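Local coordinates for major capsid protein (Faustovirus, PDB 5J7O) that forms, as trimers of a double jelly-roll subunit, the major building block of the Faustovirus capsid, at residues V175-Y180 with F281-P286; G182-K187 with Q329-F334; V107-T112 with E291-F296. One frame throughout, in Å; residues are numbered along the deposited sequence.

Contact 1. Residues V175-Y180 with F281-P286; sequences VRYCEY and FGAQTP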
loop_
_atom_site.group_PDB
_atom_site.type_symbol
_atom_site.label_atom_id
_atom_site.label_comp_id
_atom_site.label_asym_id
_atom_site.label_seq_id
_atom_site.Cartn_x
_atom_site.Cartn_y
_atom_site.Cartn_z
ATOM N N VAL B 175 19.696 -6.873 19.539
ATOM C CA VAL B 175 20.290 -5.846 18.696
ATOM C C VAL B 175 19.346 -5.538 17.547
ATOM O O VAL B 175 18.570 -6.389 17.095
ATOM C CB VAL B 175 21.683 -6.252 18.167
ATOM C CG1 VAL B 175 22.705 -6.225 19.293
ATOM C CG2 VAL B 175 21.631 -7.626 17.528
ATOM N N ARG B 176 19.409 -4.295 17.083
ATOM C CA ARG B 176 18.602 -3.830 15.970
ATOM C C ARG B 176 19.420 -2.826 15.179
ATOM O O ARG B 176 20.331 -2.189 15.717
ATOM C CB ARG B 176 17.302 -3.177 16.445
ATOM C CG ARG B 176 17.320 -1.662 16.371
ATOM C CD ARG B 176 16.245 -1.055 17.249
ATOM N NE ARG B 176 14.895 -1.451 16.853
ATOM C CZ ARG B 176 13.833 -1.395 17.654
ATOM N NH1 ARG B 176 13.961 -0.974 18.906
ATOM N NH2 ARG B 176 12.642 -1.765 17.207
ATOM N N TYR B 177 19.089 -2.686 13.902
ATOM C CA TYR B 177 19.638 -1.620 13.080
ATOM C C TYR B 177 18.701 -0.419 13.074
ATOM O O TYR B 177 17.484 -0.551 13.233
ATOM C CB TYR B 177 19.883 -2.102 11.646
ATOM C CG TYR B 177 21.175 -2.869 11.482
ATOM C CD1 TYR B 177 21.213 -4.249 11.641
ATOM C CD2 TYR B 177 22.360 -2.210 11.186
ATOM C CE1 TYR B 177 22.399 -4.953 11.501
ATOM C CE2 TYR B 177 23.550 -2.904 11.044
ATOM C CZ TYR B 177 23.563 -4.274 11.202
ATOM O OH TYR B 177 24.746 -4.964 11.061
ATOM N N CYS B 178 19.283 0.763 12.901
ATOM C CA CYS B 178 18.469 1.947 12.698
ATOM C C CYS B 178 17.688 1.818 11.393
ATOM O O CYS B 178 18.020 1.014 10.518
ATOM C CB CYS B 178 19.340 3.197 12.676
ATOM S SG CYS B 178 20.376 3.354 11.205
ATOM N N GLU B 179 16.611 2.590 11.285
ATOM C CA GLU B 179 15.827 2.572 10.059
ATOM C C GLU B 179 16.643 3.156 8.915
ATOM O O GLU B 179 17.366 4.143 9.084
ATOM C CB GLU B 179 14.522 3.341 10.238
ATOM C CG GLU B 179 13.482 2.582 11.042
ATOM C CD GLU B 179 12.105 3.202 10.951
ATOM O OE1 GLU B 179 12.018 4.440 10.823
ATOM O OE2 GLU B 179 11.110 2.448 10.999
ATOM N N TYR B 180 16.535 2.517 7.754
ATOM C CA TYR B 180 17.298 2.880 6.567
ATOM C C TYR B 180 18.800 2.945 6.856
ATOM O O TYR B 180 19.426 3.997 6.698
ATOM C CB TYR B 180 16.794 4.196 5.993
ATOM C CG TYR B 180 15.316 4.140 5.687
ATOM C CD1 TYR B 180 14.852 3.475 4.563
ATOM C CD2 TYR B 180 14.384 4.724 6.536
ATOM C CE1 TYR B 180 13.505 3.406 4.278
ATOM C CE2 TYR B 180 13.031 4.659 6.259
ATOM C CZ TYR B 180 12.598 3.998 5.128
ATOM O OH TYR B 180 11.255 3.927 4.842
ATOM N N PHE B 281 10.458 -8.879 10.368
ATOM C CA PHE B 281 11.467 -9.645 11.095
ATOM C C PHE B 281 12.821 -9.479 10.414
ATOM O O PHE B 281 13.523 -10.446 10.115
ATOM C CB PHE B 281 11.060 -11.114 11.220
ATOM C CG PHE B 281 10.567 -11.738 9.940
ATOM C CD1 PHE B 281 9.234 -11.639 9.564
ATOM C CD2 PHE B 281 11.431 -12.451 9.129
ATOM C CE1 PHE B 281 8.785 -12.215 8.392
ATOM C CE2 PHE B 281 10.989 -13.030 7.955
ATOM C CZ PHE B 281 9.664 -12.912 7.586
ATOM N N GLY B 282 13.214 -8.228 10.171
ATOM C CA GLY B 282 14.468 -7.946 9.508
ATOM C C GLY B 282 15.457 -7.162 10.345
ATOM O O GLY B 282 15.555 -7.362 11.559
ATOM N N ALA B 283 16.190 -6.253 9.697
ATOM C CA ALA B 283 17.292 -5.567 10.361
ATOM C C ALA B 283 16.815 -4.632 11.467
ATOM O O ALA B 283 17.563 -4.374 12.417
ATOM C CB ALA B 283 18.118 -4.790 9.337
ATOM N N GLN B 284 15.590 -4.117 11.372
ATOM C CA GLN B 284 15.086 -3.189 12.376
ATOM C C GLN B 284 14.387 -3.881 13.538
ATOM O O GLN B 284 14.182 -3.250 14.582
ATOM C CB GLN B 284 14.126 -2.179 11.738
ATOM C CG GLN B 284 14.817 -1.073 10.951
ATOM C CD GLN B 284 15.404 -1.557 9.639
ATOM O OE1 GLN B 284 14.797 -2.364 8.935
ATOM N NE2 GLN B 284 16.591 -1.067 9.305
ATOM N N THR B 285 14.021 -5.148 13.389
ATOM C CA THR B 285 13.375 -5.880 14.474
ATOM C C THR B 285 14.430 -6.423 15.433
ATOM O O THR B 285 15.378 -7.081 14.991
ATOM C CB THR B 285 12.524 -7.022 13.919
ATOM O OG1 THR B 285 11.405 -6.484 13.205
ATOM C CG2 THR B 285 12.018 -7.910 15.043
ATOM N N PRO B 286 14.305 -6.168 16.735
ATOM C CA PRO B 286 15.339 -6.614 17.681
ATOM C C PRO B 286 15.433 -8.132 17.731
ATOM O O PRO B 286 14.424 -8.831 17.848
ATOM C CB PRO B 286 14.867 -6.034 19.021
ATOM C CG PRO B 286 13.902 -4.946 18.661
ATOM C CD PRO B 286 13.240 -5.399 17.399
#
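Pro286 lays its ring over one face of the Arg176 guanidinium, with CG 3.6 Å above the plane and over its centre, while the carbonyl oxygen of Gln284 meets the same group near its edge; at the edge of the Tyr177 ring, in plane, sits the carbonyl oxygen of Ala283. The contact ties the end of strand 170-177, in a double jelly-roll subunit, to the loop between strands 273-280 and 293-298. Arg176 NE donates to Gln284 O at 3.0 Å, the acceptor lying somewhat out of the guanidinium plane, and NH2 adds a weak second bond to that oxygen. With the chain bent at chi3 (-61°), the arginine runs alongside Pro286, pointing the same way, and Trp465 makes a cation-pi contact with it. Arg274 of a second subunit brings a like charge close by. The backbones also join directly, Tyr177 N giving a nearly straight bond to Ala283 O at 2.7 Å, and the methyl of Ala283 rests against Tyr177 CD1. Gln284 bends at chi2 (73°), which brings CG against Tyr177 O and the amide up to Cys178, its OE1 taken by the backbone N of Glu229. Its NE2 reaches Cys178 O at 2.8 Å, approaching from 39° above the carbonyl plane.

Contact 2. Residues G182-K187 with Q329-F334; sequences GLRLFK and QSNILF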
loop_
_atom_site.group_PDB
_atom_site.type_symbol
_atom_site.label_atom_id
_atom_site.label_comp_id
_atom_site.label_asym_id
_atom_site.label_seq_id
_atom_site.Cartn_x
_atom_site.Cartn_y
_atom_site.Cartn_z
ATOM N N GLY B 182 21.371 1.848 5.251
ATOM C CA GLY B 182 22.184 2.201 4.102
ATOM C C GLY B 182 22.190 3.689 3.826
ATOM O O GLY B 182 23.121 4.206 3.207
ATOM N N LEU B 183 21.162 4.400 4.290
ATOM C CA LEU B 183 21.127 5.840 4.077
ATOM C C LEU B 183 21.955 6.580 5.119
ATOM O O LEU B 183 22.620 7.567 4.792
ATOM C CB LEU B 183 19.684 6.341 4.086
ATOM C CG LEU B 183 18.789 5.801 2.972
ATOM C CD1 LEU B 183 17.451 6.515 2.969
ATOM C CD2 LEU B 183 19.475 5.931 1.620
ATOM N N ARG B 184 21.930 6.122 6.374
ATOM C CA ARG B 184 22.720 6.785 7.405
ATOM C C ARG B 184 24.182 6.370 7.362
ATOM O O ARG B 184 25.051 7.146 7.773
ATOM C CB ARG B 184 22.151 6.492 8.794
ATOM C CG ARG B 184 22.517 7.554 9.816
ATOM C CD ARG B 184 22.027 7.222 11.214
ATOM N NE ARG B 184 22.092 8.400 12.076
ATOM C CZ ARG B 184 21.931 8.380 13.394
ATOM N NH1 ARG B 184 21.701 7.235 14.020
ATOM N NH2 ARG B 184 22.007 9.507 14.088
ATOM N N LEU B 185 24.468 5.159 6.873
ATOM C CA LEU B 185 25.832 4.641 6.901
ATOM C C LEU B 185 26.796 5.568 6.172
ATOM O O LEU B 185 27.943 5.743 6.600
ATOM C CB LEU B 185 25.876 3.244 6.287
ATOM C CG LEU B 185 27.241 2.558 6.314
ATOM C CD1 LEU B 185 27.634 2.212 7.741
ATOM C CD2 LEU B 185 27.238 1.321 5.438
ATOM N N PHE B 186 26.350 6.173 5.076
ATOM C CA PHE B 186 27.194 7.065 4.286
ATOM C C PHE B 186 26.981 8.489 4.786
ATOM O O PHE B 186 26.028 9.164 4.386
ATOM C CB PHE B 186 26.878 6.938 2.800
ATOM C CG PHE B 186 27.288 5.620 2.198
ATOM C CD1 PHE B 186 27.944 4.663 2.955
ATOM C CD2 PHE B 186 27.024 5.345 0.867
ATOM C CE1 PHE B 186 28.322 3.456 2.399
ATOM C CE2 PHE B 186 27.400 4.140 0.305
ATOM C CZ PHE B 186 28.051 3.195 1.072
ATOM N N LYS B 187 27.866 8.940 5.679
ATOM C CA LYS B 187 27.836 10.333 6.113
ATOM C C LYS B 187 27.990 11.273 4.928
ATOM O O LYS B 187 27.172 12.177 4.724
ATOM C CB LYS B 187 28.942 10.592 7.136
ATOM C CG LYS B 187 28.685 10.023 8.514
ATOM C CD LYS B 187 29.811 10.409 9.458
ATOM C CE LYS B 187 30.059 11.910 9.428
ATOM N NZ LYS B 187 31.265 12.298 10.210
ATOM N N GLN B 329 29.664 3.279 14.393
ATOM C CA GLN B 329 28.817 2.110 14.613
ATOM C C GLN B 329 27.662 2.432 15.554
ATOM O O GLN B 329 26.551 1.917 15.383
ATOM C CB GLN B 329 29.644 0.952 15.171
ATOM C CG GLN B 329 28.863 -0.352 15.291
ATOM C CD GLN B 329 29.455 -1.304 16.312
ATOM O OE1 GLN B 329 30.063 -0.880 17.296
ATOM N NE2 GLN B 329 29.279 -2.600 16.083
ATOM N N SER B 330 27.905 3.288 16.548
ATOM C CA SER B 330 26.900 3.595 17.559
ATOM C C SER B 330 25.697 4.346 17.004
ATOM O O SER B 330 24.698 4.486 17.719
ATOM C CB SER B 330 27.538 4.397 18.695
ATOM O OG SER B 330 28.400 5.402 18.191
ATOM N N ASN B 331 25.760 4.832 15.766
ATOM C CA ASN B 331 24.619 5.470 15.121
ATOM C C ASN B 331 23.908 4.550 14.138
ATOM O O ASN B 331 22.901 4.954 13.548
ATOM C CB ASN B 331 25.061 6.748 14.399
ATOM C CG ASN B 331 25.420 7.864 15.357
ATOM O OD1 ASN B 331 24.867 7.958 16.453
ATOM N ND2 ASN B 331 26.347 8.722 14.946
ATOM N N ILE B 332 24.401 3.328 13.950
ATOM C CA ILE B 332 23.834 2.387 12.998
ATOM C C ILE B 332 23.217 1.182 13.697
ATOM O O ILE B 332 22.130 0.734 13.325
ATOM C CB ILE B 332 24.905 1.942 11.977
ATOM C CG1 ILE B 332 25.449 3.151 11.213
ATOM C CG2 ILE B 332 24.341 0.901 11.020
ATOM C CD1 ILE B 332 24.388 3.930 10.470
ATOM N N LEU B 333 23.890 0.654 14.715
ATOM C CA LEU B 333 23.472 -0.552 15.418
ATOM C C LEU B 333 23.137 -0.191 16.857
ATOM O O LEU B 333 23.891 0.543 17.506
ATOM C CB LEU B 333 24.579 -1.607 15.369
ATOM C CG LEU B 333 24.284 -3.005 15.901
ATOM C CD1 LEU B 333 23.322 -3.738 14.980
ATOM C CD2 LEU B 333 25.583 -3.773 16.054
ATOM N N PHE B 334 22.015 -0.706 17.358
ATOM C CA PHE B 334 21.499 -0.285 18.650
ATOM C C PHE B 334 21.080 -1.477 19.497
ATOM O O PHE B 334 20.651 -2.514 18.985
ATOM C CB PHE B 334 20.307 0.666 18.497
ATOM C CG PHE B 334 20.665 1.983 17.885
ATOM C CD1 PHE B 334 20.729 2.127 16.510
ATOM C CD2 PHE B 334 20.941 3.079 18.685
ATOM C CE1 PHE B 334 21.061 3.339 15.942
ATOM C CE2 PHE B 334 21.273 4.296 18.122
ATOM C CZ PHE B 334 21.333 4.425 16.749
#
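Helix 181-185 and the 3-10 turn 329-331 come together with their backbones well apart, the nearest alpha carbons being those of Leu185 and Ile332 at 6.8 Å, and side chains bridge the gap. Arg184 does most of this. Its chain runs out fully extended from CG to NE, with CG anti to the backbone N (chi1 -156°), which carries the guanidinium across to the end of the turn. There NH1 lies 2.6 Å from Asn331 O, a weak hydrogen bond bent to 126°. Asn331 crosses the arginine at about a right angle and sets its CB over one face of the guanidinium, 3.4 Å above the plane and offset toward the rim. The Phe334 ring meets the group edge to edge, with CZ 3.9 Å from NH1. Nearer the backbone, Ile332 slides past Arg184 in the opposite direction: its CD1 packs on Arg184 CB at 3.8 Å, and its CG1 faces Leu185 CD1. Two further bonds fix the polar ends, Arg184 NH2 to Gln464 OE1 and Asn331 ND2 to Glu327 OE2. The arginine thus links helix 181-185, the 3-10 turn and helix 464-467. The bent, weak bond to Asn331 O is not the whole of the grip on the buried arginine: with NH2 held by Gln464 and Asn331 CB over one face, its placement is consistent with a hold shared among several partners.

Contact 3. Residues V107-T112 with E291-F296; sequences VQLAAT and EQLNMF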
loop_
_atom_site.group_PDB
_atom_site.type_symbol
_atom_site.label_atom_id
_atom_site.label_comp_id
_atom_site.label_asym_id
_atom_site.label_seq_id
_atom_site.Cartn_x
_atom_site.Cartn_y
_atom_site.Cartn_z
ATOM N N VAL B 107 27.765 -3.201 0.603
ATOM C CA VAL B 107 28.283 -3.144 1.964
ATOM C C VAL B 107 27.856 -4.409 2.691
ATOM O O VAL B 107 26.705 -4.842 2.577
ATOM C CB VAL B 107 27.795 -1.891 2.720
ATOM C CG1 VAL B 107 28.523 -1.760 4.052
ATOM C CG2 VAL B 107 27.989 -0.646 1.870
ATOM N N GLN B 108 28.786 -4.998 3.441
ATOM C CA GLN B 108 28.550 -6.255 4.140
ATOM C C GLN B 108 28.970 -6.094 5.592
ATOM O O GLN B 108 30.145 -5.847 5.877
ATOM C CB GLN B 108 29.317 -7.401 3.477
ATOM C CG GLN B 108 28.763 -8.781 3.773
ATOM C CD GLN B 108 29.461 -9.864 2.975
ATOM O OE1 GLN B 108 30.679 -10.020 3.053
ATOM N NE2 GLN B 108 28.692 -10.612 2.193
ATOM N N LEU B 109 28.013 -6.238 6.504
ATOM C CA LEU B 109 28.244 -6.069 7.932
ATOM C C LEU B 109 28.053 -7.408 8.634
ATOM O O LEU B 109 27.039 -8.082 8.425
ATOM C CB LEU B 109 27.301 -5.013 8.511
ATOM C CG LEU B 109 27.342 -3.672 7.773
ATOM C CD1 LEU B 109 26.288 -2.714 8.309
ATOM C CD2 LEU B 109 28.728 -3.053 7.862
ATOM N N ALA B 110 29.026 -7.781 9.461
ATOM C CA ALA B 110 29.039 -9.107 10.064
ATOM C C ALA B 110 27.841 -9.308 10.984
ATOM O O ALA B 110 27.341 -8.367 11.609
ATOM C CB ALA B 110 30.337 -9.321 10.844
ATOM N N ALA B 111 27.372 -10.554 11.051
ATOM C CA ALA B 111 26.360 -10.919 12.031
ATOM C C ALA B 111 26.858 -10.582 13.428
ATOM O O ALA B 111 28.038 -10.759 13.744
ATOM C CB ALA B 111 26.026 -12.408 11.926
ATOM N N THR B 112 25.958 -10.078 14.267
ATOM C CA THR B 112 26.389 -9.454 15.507
ATOM C C THR B 112 25.339 -9.665 16.589
ATOM O O THR B 112 24.159 -9.886 16.306
ATOM C CB THR B 112 26.664 -7.959 15.293
ATOM O OG1 THR B 112 27.309 -7.409 16.446
ATOM C CG2 THR B 112 25.368 -7.211 15.028
ATOM N N GLU B 291 21.359 -11.042 11.518
ATOM C CA GLU B 291 22.083 -11.740 10.469
ATOM C C GLU B 291 23.007 -10.776 9.728
ATOM O O GLU B 291 22.931 -9.553 9.880
ATOM C CB GLU B 291 21.107 -12.396 9.494
ATOM C CG GLU B 291 19.960 -13.127 10.167
ATOM C CD GLU B 291 19.131 -13.930 9.186
ATOM O OE1 GLU B 291 18.059 -14.432 9.584
ATOM O OE2 GLU B 291 19.554 -14.060 8.018
ATOM N N GLN B 292 23.894 -11.349 8.918
ATOM C CA GLN B 292 24.794 -10.549 8.098
ATOM C C GLN B 292 23.993 -9.626 7.189
ATOM O O GLN B 292 23.259 -10.089 6.311
ATOM C CB GLN B 292 25.699 -11.459 7.270
ATOM C CG GLN B 292 26.617 -10.713 6.312
ATOM C CD GLN B 292 27.348 -11.642 5.363
ATOM O OE1 GLN B 292 26.837 -11.987 4.297
ATOM N NE2 GLN B 292 28.552 -12.051 5.744
ATOM N N LEU B 293 24.129 -8.321 7.406
ATOM C CA LEU B 293 23.375 -7.340 6.638
ATOM C C LEU B 293 24.103 -7.045 5.333
ATOM O O LEU B 293 25.255 -6.597 5.344
ATOM C CB LEU B 293 23.177 -6.064 7.453
ATOM C CG LEU B 293 22.239 -5.023 6.840
ATOM C CD1 LEU B 293 20.857 -5.617 6.618
ATOM C CD2 LEU B 293 22.156 -3.787 7.723
ATOM N N ASN B 294 23.434 -7.298 4.212
ATOM C CA ASN B 294 23.981 -7.044 2.886
ATOM C C ASN B 294 23.172 -5.938 2.226
ATOM O O ASN B 294 21.953 -6.063 2.069
ATOM C CB ASN B 294 23.963 -8.309 2.031
ATOM C CG ASN B 294 25.006 -9.317 2.462
ATOM O OD1 ASN B 294 26.132 -9.310 1.967
ATOM N ND2 ASN B 294 24.636 -10.190 3.392
ATOM N N MET B 295 23.851 -4.861 1.843
ATOM C CA MET B 295 23.212 -3.717 1.218
ATOM C C MET B 295 23.914 -3.390 -0.091
ATOM O O MET B 295 25.127 -3.564 -0.224
ATOM C CB MET B 295 23.232 -2.491 2.144
ATOM C CG MET B 295 22.548 -2.721 3.484
ATOM S SD MET B 295 22.631 -1.301 4.595
ATOM C CE MET B 295 24.395 -1.183 4.881
ATOM N N PHE B 296 23.130 -2.933 -1.062
ATOM C CA PHE B 296 23.632 -2.367 -2.311
ATOM C C PHE B 296 23.130 -0.928 -2.347
ATOM O O PHE B 296 22.041 -0.652 -2.855
ATOM C CB PHE B 296 23.167 -3.169 -3.530
ATOM C CG PHE B 296 24.049 -4.340 -3.864
ATOM C CD1 PHE B 296 23.941 -5.527 -3.160
ATOM C CD2 PHE B 296 24.977 -4.257 -4.889
ATOM C CE1 PHE B 296 24.749 -6.608 -3.467
ATOM C CE2 PHE B 296 25.786 -5.334 -5.202
ATOM C CZ PHE B 296 25.672 -6.511 -4.490
HETATM O O HOH W 1 24.765 -7.788 11.707
#
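Gln108 and Asn294, a non-hydrogen-bonded antiparallel pair, join through their side chains: Gln108 NE2 donates to Asn294 OD1 at 2.9 Å, in the carbonyl plane and on a lone pair. The two amides stand nearly perpendicular, at 85°. His106 NE2 bonds to the same OD1, while Asn294 ND2 donates to Gln292 OE1 at 3.0 Å, so both ends of the asparagine amide are engaged. Gln292, its chain extended with chi1 at 176°, stacks its amide against that of Gln108, the planes 25° apart; its NE2 bonds to Gln390. Arg541 of a third subunit packs on Gln108 and Asn294. Beneath this polar row the strands pair through two doubly bonded rungs, Val107 with Met295 (Val107 N to Met295 O, 2.8 Å) and Leu109 with Leu293. Beyond the paired stretch a water joins Ala110 O, at 2.6 Å, to Glu291 O. The other face is apolar: Met295 CE lies 4.1 Å from Val107 CB and also touches Leu109 CD1, which meets Leu293 CD2. The antiparallel pairing of strands 99-109 and 293-298, with an amide row packed against a third subunit and a largely buried apolar face, is as expected of a sheet in a double jelly-roll subunit.

The three contacts cluster with their centres 11 to 12 Å apart. Contacts 1 and 2 share a sheet, since strands 170-177 and 333-336 are neighbours in it: Phe334 N lies 2.8 Å from Arg176 O, and Cys178 N lies 2.9 Å from Ile332 O, both probable hydrogen bonds. Contact 3 meets the other two through apolar side chains. Tyr177 of contact 1 packs its CE2 3.7 Å from Leu293 CD2, and Leu185 CD2 of contact 2 touches Val107 CG1 at 3.6 Å. Gln387 draws contacts 1 to 3 together further, bonding Tyr177 OH, Gln329 NE2 and Ala110 O. Contacts 1 and 3 also meet neighbouring subunits of the trimer, whereas contact 2 stays within its own chain.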